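Local coordinates for protein ORF10 (Moritella marina, PDB 6RIW) that probably forms carbon-carbon bonds in polyunsaturated fatty acid synthesis, as the ketosynthase and chain length factor didomain of a larger synthase, at residues K47-K52 with D56-V61; E329-G334 with N340-S345; P357-V362 with G405-E410; V669-E674 with D874-H879; S769-S774 with T780-K785. One frame throughout, in Å; residues are numbered along the deposited sequence.

Interaction 1: residues K47-K52 with D56-V61; sequences KYTANK and DKFYCV
Phe58 turns one ring face to the carbonyl oxygen of Tyr48, which sits off-centre toward the rim. The edge of the same ring meets Thr49, with CE1 3.4 Å from Thr49 OG1; that hydroxyl is hydrogen-bonded to Pro45 O. Tyr48 CB touches the far end of the ring, 3.7 Å from Phe58 CZ. Tyr59 and Lys52 run side by side. Lys52 CB stands over the centre of the Tyr59 ring, a CH-pi contact of 3.9 Å to the centroid. With CG anti to its backbone N (chi1 177°), Lys52 carries its bent chain along the ring, and CD comes 3.5 Å from Tyr59 CZ. Tyr59 OH is held by Tyr241 O. A single beta bridge pins the backbones: Phe58 N gives to Tyr48 O, and Ala50 N to Phe58 O at 3.0 Å. Waters link Thr49 O to Lys57 NZ and Asn51 O to Lys57 O. This loop of the ketosynthase half faces helices 589-595 and 597-608 of the other half. It is folded back on itself mainly by backbone polar groups. The Lys52 methylenes cover the Tyr59 ring, while Lys57 packs its methylenes on Ala50 and its NZ hydrogen-bonds to Lys47 O at 2.9 Å.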
# COMPACT_ATOMS: atom_id res chain seq x y z
N LYS A 47 27.59 10.68 4.99
CA LYS A 47 28.24 9.51 4.41
C LYS A 47 27.51 8.97 3.18
O LYS A 47 28.07 8.15 2.45
CB LYS A 47 28.34 8.39 5.45
CG LYS A 47 29.29 8.69 6.60
CD LYS A 47 30.72 8.33 6.22
CE LYS A 47 31.71 8.77 7.30
NZ LYS A 47 33.12 8.59 6.83
N TYR A 48 26.26 9.37 2.98
CA TYR A 48 25.45 8.88 1.87
C TYR A 48 25.11 9.98 0.88
O TYR A 48 24.30 9.75 -0.03
CB TYR A 48 24.17 8.20 2.40
CG TYR A 48 24.49 6.90 3.09
CD1 TYR A 48 24.84 6.87 4.43
CD2 TYR A 48 24.52 5.70 2.37
CE1 TYR A 48 25.17 5.67 5.06
CE2 TYR A 48 24.86 4.49 2.99
CZ TYR A 48 25.18 4.49 4.34
OH TYR A 48 25.50 3.31 4.99
N THR A 49 25.70 11.17 1.05
CA THR A 49 25.40 12.33 0.21
C THR A 49 26.52 12.52 -0.81
O THR A 49 27.71 12.51 -0.45
CB THR A 49 25.25 13.60 1.07
OG1 THR A 49 24.22 13.41 2.05
CG2 THR A 49 24.89 14.80 0.20
N ALA A 50 26.15 12.68 -2.07
CA ALA A 50 27.11 13.01 -3.12
C ALA A 50 26.43 13.84 -4.20
O ALA A 50 25.50 14.59 -3.91
CB ALA A 50 27.73 11.74 -3.70
N ASN A 51 26.86 13.69 -5.45
CA ASN A 51 26.24 14.40 -6.56
C ASN A 51 25.22 13.52 -7.28
O ASN A 51 25.20 12.29 -7.14
CB ASN A 51 27.31 14.87 -7.56
CG ASN A 51 28.42 15.66 -6.90
OD1 ASN A 51 29.58 15.22 -6.84
ND2 ASN A 51 28.09 16.83 -6.38
N LYS A 52 24.39 14.18 -8.08
CA LYS A 52 23.43 13.49 -8.93
C LYS A 52 24.13 12.50 -9.85
O LYS A 52 25.17 12.81 -10.44
CB LYS A 52 22.64 14.51 -9.76
CG LYS A 52 21.65 13.89 -10.72
CD LYS A 52 20.44 14.78 -10.86
CE LYS A 52 20.86 16.17 -11.28
NZ LYS A 52 21.71 16.11 -12.50
N ASP A 56 24.38 4.61 -5.09
CA ASP A 56 24.14 4.40 -3.66
C ASP A 56 24.30 5.69 -2.86
O ASP A 56 24.64 5.66 -1.68
CB ASP A 56 25.05 3.31 -3.07
CG ASP A 56 24.97 1.97 -3.83
OD1 ASP A 56 23.87 1.55 -4.26
OD2 ASP A 56 26.02 1.33 -4.00
N LYS A 57 24.00 6.84 -3.49
CA LYS A 57 24.08 8.14 -2.84
C LYS A 57 22.82 8.95 -3.15
O LYS A 57 22.22 8.80 -4.22
CB LYS A 57 25.31 8.95 -3.33
CG LYS A 57 26.62 8.24 -3.18
CD LYS A 57 27.08 8.25 -1.74
CE LYS A 57 28.51 7.73 -1.64
NZ LYS A 57 28.89 7.42 -0.25
N PHE A 58 22.40 9.80 -2.21
CA PHE A 58 21.42 10.81 -2.57
C PHE A 58 22.10 12.16 -2.69
O PHE A 58 23.19 12.37 -2.16
CB PHE A 58 20.22 10.86 -1.58
CG PHE A 58 20.56 10.60 -0.14
CD1 PHE A 58 21.39 11.44 0.56
CD2 PHE A 58 19.96 9.55 0.53
CE1 PHE A 58 21.66 11.21 1.91
CE2 PHE A 58 20.21 9.31 1.87
CZ PHE A 58 21.07 10.15 2.57
N TYR A 59 21.51 13.07 -3.47
CA TYR A 59 22.14 14.37 -3.68
C TYR A 59 21.34 15.50 -3.06
O TYR A 59 21.63 16.67 -3.33
CB TYR A 59 22.39 14.64 -5.17
CG TYR A 59 21.16 14.81 -6.06
CD1 TYR A 59 20.67 16.07 -6.36
CD2 TYR A 59 20.54 13.70 -6.63
CE1 TYR A 59 19.56 16.22 -7.19
CE2 TYR A 59 19.45 13.84 -7.46
CZ TYR A 59 18.95 15.10 -7.73
OH TYR A 59 17.86 15.22 -8.56
N CYS A 60 20.36 15.18 -2.22
CA CYS A 60 19.59 16.19 -1.50
C CYS A 60 19.14 15.59 -0.18
O CYS A 60 18.70 14.44 -0.15
CB CYS A 60 18.39 16.63 -2.35
SG CYS A 60 17.25 17.82 -1.55
N VAL A 61 19.28 16.35 0.91
CA VAL A 61 18.80 15.91 2.23
C VAL A 61 17.66 16.76 2.75
O VAL A 61 17.16 16.50 3.86
CB VAL A 61 19.94 15.84 3.26
CG1 VAL A 61 20.97 14.79 2.87
CG2 VAL A 61 20.58 17.20 3.45
O HOH W 1 29.32 10.55 0.28
O HOH W 2 22.72 10.92 -6.39

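Interaction 2: residues E329-G334 with N340-S345; sequences ECHATG and NVELRS
The flat carboxylate of Glu342 receives two consecutive backbone N-H groups, each on a syn lone pair. His331 N gives to Glu342 OE2 at 2.9 Å, with an N-H...O angle of 161°. Ala332 N gives to Glu342 OE1 at 2.8 Å, and this bond is more bent, at 139°. Off the two sides of the carboxylate plane stand Cys330 CB, 3.2 Å from Glu342 OE2, and His331 CB, 3.5 Å from Glu342 OE1. The imidazole of His331 extends beyond its CB and reaches Cys196. Glu342 delivers its carboxylate with CG anti to the backbone N (chi1 176°) and the rest of the chain extended. The sequence ECHATG is a motif that in related ketosynthases supplies a histidine of the Cys-His-His active site; the contact of His331 with Cys196 is consistent with that role. The glutamate of helix 336-350 would then be a second-shell residue, holding the backbone that carries the histidine. With an alanine in place of Glu342, the N-H groups of His331 and Ala332 would probably lose their buried acceptor, and the loop would be freer to shift. Ser436 and Phe438 of strand 432-439 pack against the Glu342 side chain.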
# COMPACT_ATOMS: atom_id res chain seq x y z
N GLU A 329 -6.62 24.30 -4.55
CA GLU A 329 -5.37 23.86 -3.95
C GLU A 329 -4.77 22.84 -4.90
O GLU A 329 -5.34 21.76 -5.11
CB GLU A 329 -5.62 23.31 -2.54
CG GLU A 329 -4.41 22.60 -1.91
CD GLU A 329 -3.24 23.53 -1.57
OE1 GLU A 329 -3.42 24.77 -1.45
OE2 GLU A 329 -2.12 22.99 -1.40
N CYS A 330 -3.66 23.21 -5.53
CA CYS A 330 -3.12 22.44 -6.64
C CYS A 330 -2.19 21.34 -6.16
O CYS A 330 -1.68 21.36 -5.03
CB CYS A 330 -2.36 23.33 -7.61
SG CYS A 330 -3.45 24.55 -8.37
N HIS A 331 -1.93 20.40 -7.07
CA HIS A 331 -0.97 19.34 -6.79
C HIS A 331 0.47 19.88 -6.79
O HIS A 331 1.30 19.40 -6.01
CB HIS A 331 -1.14 18.24 -7.82
CG HIS A 331 -0.05 17.21 -7.80
ND1 HIS A 331 0.08 16.30 -6.77
CD2 HIS A 331 0.96 16.96 -8.66
CE1 HIS A 331 1.13 15.53 -7.00
NE2 HIS A 331 1.68 15.91 -8.14
N ALA A 332 0.74 20.91 -7.62
CA ALA A 332 2.03 21.57 -7.82
C ALA A 332 3.14 21.22 -6.83
O ALA A 332 3.19 21.78 -5.72
CB ALA A 332 1.84 23.09 -7.79
N THR A 333 4.06 20.35 -7.23
CA THR A 333 5.12 19.89 -6.34
C THR A 333 6.40 20.70 -6.47
O THR A 333 7.30 20.52 -5.65
CB THR A 333 5.49 18.45 -6.65
OG1 THR A 333 6.04 18.41 -7.97
CG2 THR A 333 4.28 17.54 -6.55
N GLY A 334 6.52 21.54 -7.50
CA GLY A 334 7.78 22.19 -7.82
C GLY A 334 8.53 21.55 -8.97
O GLY A 334 9.49 22.15 -9.47
N ASN A 340 3.79 22.58 -15.14
CA ASN A 340 3.28 23.09 -16.42
C ASN A 340 2.11 22.26 -16.93
O ASN A 340 1.17 22.81 -17.51
CB ASN A 340 4.40 23.12 -17.46
CG ASN A 340 5.43 24.22 -17.18
OD1 ASN A 340 5.17 25.38 -17.45
ND2 ASN A 340 6.58 23.84 -16.63
N VAL A 341 2.15 20.94 -16.74
CA VAL A 341 1.03 20.11 -17.19
C VAL A 341 -0.23 20.45 -16.41
O VAL A 341 -1.32 20.56 -16.99
CB VAL A 341 1.38 18.61 -17.08
CG1 VAL A 341 0.12 17.76 -17.31
CG2 VAL A 341 2.43 18.23 -18.12
N GLU A 342 -0.12 20.61 -15.08
CA GLU A 342 -1.30 20.95 -14.29
C GLU A 342 -1.86 22.32 -14.69
O GLU A 342 -3.08 22.51 -14.72
CB GLU A 342 -0.99 20.91 -12.79
CG GLU A 342 -2.19 21.35 -11.91
CD GLU A 342 -1.98 21.11 -10.40
OE1 GLU A 342 -0.81 21.03 -9.96
OE2 GLU A 342 -3.00 21.00 -9.67
N LEU A 343 -0.98 23.28 -14.98
CA LEU A 343 -1.46 24.59 -15.42
C LEU A 343 -2.15 24.49 -16.78
O LEU A 343 -3.15 25.18 -17.02
CB LEU A 343 -0.31 25.60 -15.48
CG LEU A 343 0.15 26.13 -14.12
CD1 LEU A 343 1.52 26.82 -14.21
CD2 LEU A 343 -0.90 27.06 -13.54
N ARG A 344 -1.66 23.62 -17.66
CA ARG A 344 -2.32 23.42 -18.94
C ARG A 344 -3.69 22.79 -18.75
O ARG A 344 -4.67 23.23 -19.37
CB ARG A 344 -1.45 22.55 -19.85
CG ARG A 344 -2.14 22.09 -21.13
CD ARG A 344 -1.18 21.38 -22.07
NE ARG A 344 -1.82 20.97 -23.32
CZ ARG A 344 -1.35 20.01 -24.13
NH1 ARG A 344 -0.23 19.37 -23.83
NH2 ARG A 344 -2.00 19.69 -25.24
N SER A 345 -3.77 21.75 -17.90
CA SER A 345 -5.04 21.09 -17.63
C SER A 345 -6.07 22.08 -17.10
O SER A 345 -7.23 22.07 -17.54
CB SER A 345 -4.83 19.97 -16.60
OG SER A 345 -4.01 18.97 -17.15

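Interaction 3: residues P357-V362 with G405-E410; sequences PLLGSV and GYFTGE
The carbonyl oxygen of Pro357 is buried here without a polar partner. It faces the edge of the Phe407 ring instead, 3.5 Å from Phe407 CE1. The proline ring comes to the same edge: Pro357 CD lies in the ring plane, 3.7 Å from Phe407 CZ. Leu359 approaches the ring nearer its root, with CD1 3.6 Å from Phe407 CD1 and its CD2 4.0 Å from Phe407 CE1. Both Pro357 and Leu359 cross the phenylalanine at about a right angle. Phe407 points its CB at the strand, and CG anti to the carbonyl carbon (chi1 -78°) brings the ring up against both residues. The side-chain contacts are apolar, so packing rather than polar bonding joins the two segments. Met346 of helix 336-350 touches both Leu359 and Phe407. Beyond Phe407 the loop turns at Thr408, whose OG1 accepts from Glu410 N at 3.3 Å in an ST turn. Farther on, backbone bonding joins Leu359 to Gln411. Strand 327-329, helix 336-350 and parallel strand 358-360 form a beta-alpha-beta unit of the kind that builds the thiolase fold, and loop 405-410 plugs its side with a phenylalanine.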
# COMPACT_ATOMS: atom_id res chain seq x y z
N PRO A 357 -9.88 30.87 -11.22
CA PRO A 357 -9.79 30.77 -9.77
C PRO A 357 -8.37 31.07 -9.29
O PRO A 357 -7.39 30.91 -10.01
CB PRO A 357 -10.19 29.31 -9.47
CG PRO A 357 -9.94 28.58 -10.74
CD PRO A 357 -10.21 29.58 -11.86
N LEU A 358 -8.29 31.52 -8.04
CA LEU A 358 -7.01 31.62 -7.36
C LEU A 358 -6.41 30.23 -7.21
O LEU A 358 -7.13 29.23 -7.16
CB LEU A 358 -7.17 32.28 -5.99
CG LEU A 358 -7.68 33.73 -6.06
CD1 LEU A 358 -7.65 34.39 -4.70
CD2 LEU A 358 -6.86 34.51 -7.09
N LEU A 359 -5.07 30.17 -7.15
CA LEU A 359 -4.35 28.90 -7.11
C LEU A 359 -3.29 28.93 -6.02
O LEU A 359 -2.72 29.98 -5.72
CB LEU A 359 -3.66 28.61 -8.45
CG LEU A 359 -4.42 28.76 -9.76
CD1 LEU A 359 -3.41 28.67 -10.91
CD2 LEU A 359 -5.49 27.70 -9.90
N GLY A 360 -3.00 27.76 -5.44
CA GLY A 360 -2.03 27.73 -4.36
C GLY A 360 -1.53 26.32 -4.13
O GLY A 360 -2.11 25.36 -4.62
N SER A 361 -0.43 26.22 -3.36
CA SER A 361 0.16 24.93 -3.03
C SER A 361 0.84 24.96 -1.67
O SER A 361 1.86 25.64 -1.49
CB SER A 361 1.17 24.49 -4.08
OG SER A 361 1.62 23.18 -3.76
N VAL A 362 0.31 24.17 -0.73
CA VAL A 362 0.93 23.99 0.58
C VAL A 362 2.19 23.12 0.51
O VAL A 362 2.91 23.00 1.51
CB VAL A 362 -0.11 23.37 1.54
CG1 VAL A 362 -0.32 21.89 1.22
CG2 VAL A 362 0.28 23.56 3.00
N GLY A 405 -1.08 31.59 -21.54
CA GLY A 405 -1.19 32.80 -20.74
C GLY A 405 -2.50 32.97 -20.01
O GLY A 405 -2.80 34.07 -19.54
N TYR A 406 -3.29 31.90 -19.88
CA TYR A 406 -4.60 32.01 -19.24
C TYR A 406 -4.45 32.22 -17.74
O TYR A 406 -5.07 33.13 -17.18
CB TYR A 406 -5.44 30.77 -19.55
CG TYR A 406 -6.88 30.88 -19.11
CD1 TYR A 406 -7.81 31.60 -19.86
CD2 TYR A 406 -7.33 30.27 -17.94
CE1 TYR A 406 -9.14 31.70 -19.46
CE2 TYR A 406 -8.66 30.37 -17.53
CZ TYR A 406 -9.56 31.09 -18.30
OH TYR A 406 -10.87 31.18 -17.90
N PHE A 407 -3.66 31.37 -17.08
CA PHE A 407 -3.32 31.53 -15.67
C PHE A 407 -1.94 32.17 -15.55
O PHE A 407 -1.01 31.76 -16.24
CB PHE A 407 -3.31 30.17 -14.95
CG PHE A 407 -4.68 29.66 -14.60
CD1 PHE A 407 -5.38 30.20 -13.54
CD2 PHE A 407 -5.25 28.64 -15.34
CE1 PHE A 407 -6.64 29.73 -13.20
CE2 PHE A 407 -6.53 28.17 -15.01
CZ PHE A 407 -7.22 28.72 -13.95
N THR A 408 -1.82 33.16 -14.66
CA THR A 408 -0.53 33.79 -14.40
C THR A 408 -0.42 34.03 -12.90
O THR A 408 -1.33 33.70 -12.13
CB THR A 408 -0.37 35.11 -15.16
OG1 THR A 408 -1.32 36.06 -14.65
CG2 THR A 408 -0.58 34.93 -16.65
N GLY A 409 0.68 34.67 -12.51
CA GLY A 409 0.88 35.07 -11.12
C GLY A 409 -0.23 35.92 -10.55
O GLY A 409 -0.36 36.02 -9.33
N GLU A 410 -1.05 36.55 -11.41
CA GLU A 410 -2.20 37.28 -10.90
C GLU A 410 -3.20 36.37 -10.19
O GLU A 410 -3.99 36.85 -9.37
CB GLU A 410 -2.89 38.04 -12.04
CG GLU A 410 -4.15 38.81 -11.60
CD GLU A 410 -4.36 40.11 -12.35
OE1 GLU A 410 -4.36 41.18 -11.70
OE2 GLU A 410 -4.55 40.05 -13.59

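Interaction 4: residues V669-E674 with D874-H879; sequences VYRCVE and DNSCAH
Tyr670 comes first along the helix and makes the apolar part of the contact. Its CB points at the strand, and ring atom CD2 lies 3.6 Å from Ala878 CB. The same methyl is 4.0 Å from Tyr670 CB, so the small alanine nestles at the root of the tyrosine. The Tyr670 side chain also touches helix 841-854. Arg671 follows and makes the polar part. Its chain bends about the CB-CG bond (chi2 -70°), which swings the guanidinium toward the start of strand 876-884. NH1 gives a weak hydrogen bond of 3.4 Å to Ser876 OG. NE gives to a water at 2.7 Å, and that water gives to Asp874 OD2, also at 2.7 Å. Ser876 OG donates to Asp874 OD2 at 2.7 Å, so one carboxylate oxygen collects both the hydroxyl and the water. Asn667 ND2 bonds it as well. One turn on, Glu674 OE1 takes Arg671 NH2 in a salt bridge of 3.1 Å, almost exactly in the guanidinium plane. Phe770 adds a cation-pi contact to Arg671. The charge is buried, and Glu674 and the nearby Asp874 probably offset it. A leucine at Arg671 would probably leave Glu674 without its salt-bridge mate and the water without its N-H donor. A buried helix lying against a sheet and beside a second helix is what the central layer of the five-layered alpha-beta-alpha-beta-alpha thiolase fold looks like, here in the chain length factor half.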
# COMPACT_ATOMS: atom_id res chain seq x y z
N VAL A 669 -8.12 -9.31 -0.44
CA VAL A 669 -8.96 -9.58 -1.61
C VAL A 669 -10.44 -9.40 -1.27
O VAL A 669 -11.21 -8.87 -2.08
CB VAL A 669 -8.68 -10.98 -2.17
CG1 VAL A 669 -9.76 -11.36 -3.23
CG2 VAL A 669 -7.29 -11.05 -2.80
N TYR A 670 -10.87 -9.84 -0.09
CA TYR A 670 -12.28 -9.69 0.26
C TYR A 670 -12.66 -8.22 0.46
O TYR A 670 -13.78 -7.82 0.11
CB TYR A 670 -12.60 -10.54 1.50
CG TYR A 670 -12.26 -12.02 1.32
CD1 TYR A 670 -12.40 -12.64 0.09
CD2 TYR A 670 -11.78 -12.79 2.38
CE1 TYR A 670 -12.08 -13.99 -0.09
CE2 TYR A 670 -11.46 -14.14 2.21
CZ TYR A 670 -11.62 -14.73 0.98
OH TYR A 670 -11.30 -16.07 0.82
N ARG A 671 -11.75 -7.39 0.98
CA ARG A 671 -12.04 -5.95 0.99
C ARG A 671 -12.13 -5.38 -0.43
O ARG A 671 -12.89 -4.43 -0.66
CB ARG A 671 -10.99 -5.18 1.80
CG ARG A 671 -11.02 -5.48 3.32
CD ARG A 671 -12.27 -4.93 4.03
NE ARG A 671 -12.22 -5.20 5.48
CZ ARG A 671 -13.25 -5.01 6.31
NH1 ARG A 671 -13.10 -5.27 7.61
NH2 ARG A 671 -14.41 -4.54 5.86
N CYS A 672 -11.36 -5.91 -1.38
CA CYS A 672 -11.50 -5.47 -2.78
C CYS A 672 -12.86 -5.85 -3.35
O CYS A 672 -13.44 -5.09 -4.14
CB CYS A 672 -10.41 -6.10 -3.66
SG CYS A 672 -8.75 -5.42 -3.41
N VAL A 673 -13.35 -7.04 -3.02
CA VAL A 673 -14.68 -7.43 -3.49
C VAL A 673 -15.72 -6.45 -2.98
O VAL A 673 -16.59 -5.97 -3.73
CB VAL A 673 -14.97 -8.88 -3.06
CG1 VAL A 673 -16.42 -9.26 -3.38
CG2 VAL A 673 -13.97 -9.86 -3.71
N GLU A 674 -15.66 -6.12 -1.68
CA GLU A 674 -16.56 -5.13 -1.09
C GLU A 674 -16.42 -3.77 -1.75
O GLU A 674 -17.42 -3.11 -2.06
CB GLU A 674 -16.27 -5.01 0.41
CG GLU A 674 -17.03 -3.89 1.14
CD GLU A 674 -16.75 -3.89 2.66
OE1 GLU A 674 -15.56 -3.81 3.08
OE2 GLU A 674 -17.72 -4.00 3.43
N ASP A 874 -5.73 -8.68 10.13
CA ASP A 874 -6.53 -7.47 10.23
C ASP A 874 -7.59 -7.56 11.31
O ASP A 874 -8.24 -6.55 11.62
CB ASP A 874 -7.19 -7.19 8.88
CG ASP A 874 -7.98 -8.41 8.37
OD1 ASP A 874 -7.37 -9.51 8.21
OD2 ASP A 874 -9.20 -8.26 8.15
N ASN A 875 -7.77 -8.74 11.92
CA ASN A 875 -8.69 -8.93 13.05
C ASN A 875 -10.14 -8.65 12.64
O ASN A 875 -10.90 -7.97 13.34
CB ASN A 875 -8.28 -8.07 14.27
CG ASN A 875 -8.79 -8.64 15.58
OD1 ASN A 875 -9.41 -9.71 15.60
ND2 ASN A 875 -8.52 -7.96 16.68
N SER A 876 -10.52 -9.16 11.47
CA SER A 876 -11.93 -9.21 11.12
C SER A 876 -12.19 -10.53 10.40
O SER A 876 -11.29 -11.16 9.84
CB SER A 876 -12.36 -8.01 10.27
OG SER A 876 -11.69 -8.01 9.03
N CYS A 877 -13.43 -10.97 10.49
CA CYS A 877 -13.85 -12.16 9.79
C CYS A 877 -14.60 -11.74 8.53
O CYS A 877 -15.49 -10.88 8.60
CB CYS A 877 -14.75 -13.03 10.67
SG CYS A 877 -15.37 -14.43 9.73
N ALA A 878 -14.22 -12.30 7.40
CA ALA A 878 -14.94 -12.14 6.15
C ALA A 878 -15.68 -13.43 5.84
O ALA A 878 -15.17 -14.53 6.10
CB ALA A 878 -13.98 -11.79 4.99
N HIS A 879 -16.89 -13.30 5.31
CA HIS A 879 -17.64 -14.47 4.86
C HIS A 879 -18.31 -14.16 3.53
O HIS A 879 -18.94 -13.11 3.38
CB HIS A 879 -18.70 -14.87 5.91
CG HIS A 879 -18.99 -16.34 5.95
ND1 HIS A 879 -18.17 -17.26 6.59
CD2 HIS A 879 -20.02 -17.05 5.44
CE1 HIS A 879 -18.69 -18.47 6.46
NE2 HIS A 879 -19.82 -18.37 5.77
O HOH W 3 -10.09 -5.94 7.03

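Interaction 5: residues S769-S774 with T780-K785; sequences SFAPGS and TIAADK
Strand 769-772 and helix 780-785 run nearly antiparallel, at 155°, with their axes 6.7 Å apart. The backbones come close at Ala771 and Ala782, where the CA atoms are 4.9 Å apart. Two methyl groups allow this: Ala771 CB and Ala782 CB meet at 3.8 Å. Ala771 CB also touches Ile781 CG2, at 3.7 Å. One turn along the helix, Lys785 points its CB at the strand and packs it beside Ser769, 3.6 Å from Ser769 OG. CG lies anti to the carbonyl carbon (chi1 -65°), and beyond it the chain is extended and reaches across to the strand. The ammonium NZ then bonds Phe770 O at 2.8 Å. It sits in the plane of that carbonyl, with a C=O...N angle of 159°. Alanine methyls and Ile781 make the apolar part, and one lysine bond adds the polar part. Strand 763-772 and helix 776-790 follow one another in the thiolase-fold chain length factor half. Phe770 sends its ring to the other side of the sheet, onto helix 668-682. On the near side, Ala782 and Ala783 also cover His879 of the adjoining strand 876-884, and Ala783 meets Leu821 of helix 808-821.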
# COMPACT_ATOMS: atom_id res chain seq x y z
N SER A 769 -19.54 -10.27 3.51
CA SER A 769 -19.87 -9.59 4.76
C SER A 769 -18.69 -9.73 5.70
O SER A 769 -17.90 -10.66 5.59
CB SER A 769 -21.11 -10.19 5.42
OG SER A 769 -22.24 -9.98 4.60
N PHE A 770 -18.59 -8.79 6.66
CA PHE A 770 -17.51 -8.76 7.63
C PHE A 770 -18.06 -8.60 9.04
O PHE A 770 -19.14 -8.04 9.22
CB PHE A 770 -16.56 -7.58 7.36
CG PHE A 770 -15.87 -7.67 6.04
CD1 PHE A 770 -16.51 -7.24 4.88
CD2 PHE A 770 -14.60 -8.19 5.94
CE1 PHE A 770 -15.88 -7.33 3.65
CE2 PHE A 770 -13.95 -8.27 4.70
CZ PHE A 770 -14.62 -7.84 3.56
N ALA A 771 -17.29 -9.05 10.03
CA ALA A 771 -17.59 -8.81 11.43
C ALA A 771 -16.26 -8.55 12.13
O ALA A 771 -15.25 -9.18 11.79
CB ALA A 771 -18.31 -10.00 12.09
N PRO A 772 -16.22 -7.60 13.07
CA PRO A 772 -14.97 -7.37 13.82
C PRO A 772 -14.61 -8.59 14.65
O PRO A 772 -15.48 -9.28 15.20
CB PRO A 772 -15.31 -6.18 14.73
CG PRO A 772 -16.52 -5.56 14.13
CD PRO A 772 -17.28 -6.66 13.47
N GLY A 773 -13.31 -8.86 14.74
CA GLY A 773 -12.81 -9.93 15.59
C GLY A 773 -12.41 -11.17 14.80
O GLY A 773 -12.54 -11.26 13.58
N SER A 774 -11.90 -12.15 15.55
CA SER A 774 -11.34 -13.35 14.95
C SER A 774 -11.84 -14.64 15.58
O SER A 774 -11.34 -15.72 15.20
CB SER A 774 -9.80 -13.33 15.07
OG SER A 774 -9.23 -12.28 14.30
N THR A 780 -19.60 -16.56 13.14
CA THR A 780 -21.04 -16.77 12.99
C THR A 780 -21.77 -15.47 12.68
O THR A 780 -22.74 -15.48 11.91
CB THR A 780 -21.62 -17.44 14.25
OG1 THR A 780 -21.54 -16.54 15.35
CG2 THR A 780 -20.85 -18.67 14.58
N ILE A 781 -21.29 -14.34 13.22
CA ILE A 781 -21.93 -13.06 12.94
C ILE A 781 -21.75 -12.68 11.48
O ILE A 781 -22.70 -12.25 10.81
CB ILE A 781 -21.37 -11.96 13.87
CG1 ILE A 781 -21.92 -12.15 15.29
CG2 ILE A 781 -21.74 -10.59 13.31
CD1 ILE A 781 -21.25 -11.24 16.31
N ALA A 782 -20.51 -12.81 10.98
CA ALA A 782 -20.26 -12.52 9.58
C ALA A 782 -21.01 -13.47 8.67
O ALA A 782 -21.53 -13.07 7.63
CB ALA A 782 -18.75 -12.57 9.29
N ALA A 783 -21.05 -14.76 9.02
CA ALA A 783 -21.76 -15.72 8.19
C ALA A 783 -23.26 -15.39 8.12
O ALA A 783 -23.87 -15.48 7.05
CB ALA A 783 -21.54 -17.13 8.74
N ASP A 784 -23.86 -15.06 9.26
CA ASP A 784 -25.28 -14.71 9.26
C ASP A 784 -25.55 -13.49 8.38
O ASP A 784 -26.56 -13.44 7.66
CB ASP A 784 -25.75 -14.45 10.68
CG ASP A 784 -27.21 -13.97 10.73
OD1 ASP A 784 -28.10 -14.70 10.23
OD2 ASP A 784 -27.46 -12.85 11.24
N LYS A 785 -24.67 -12.49 8.44
CA LYS A 785 -24.85 -11.33 7.57
C LYS A 785 -24.78 -11.73 6.11
O LYS A 785 -25.57 -11.27 5.28
CB LYS A 785 -23.79 -10.26 7.85
CG LYS A 785 -23.81 -9.60 9.21
CD LYS A 785 -22.76 -8.49 9.22
CE LYS A 785 -22.43 -8.03 10.61
NZ LYS A 785 -21.36 -6.97 10.59

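Overall arrangement
Interactions 1 to 3 belong to the ketosynthase half and come first along the chain; interactions 4 and 5 belong to the chain length factor half. Interactions 2 and 3 have centres about 9 Å apart and join through Cys330 N to Gly360 O. Interactions 4 and 5 have centres about 10 Å apart and share the antiparallel strands 763-772 and 876-884, with interaction 5 nested within the loop that interaction 4 closes. The centres of interactions 2 and 4 are about 37 Å apart, on opposite sides of the chain's centre. Interaction 1 lies apart, about 28 Å from interaction 2 between centres, yet its loop touches helices 589-595 and 597-608 of the other half.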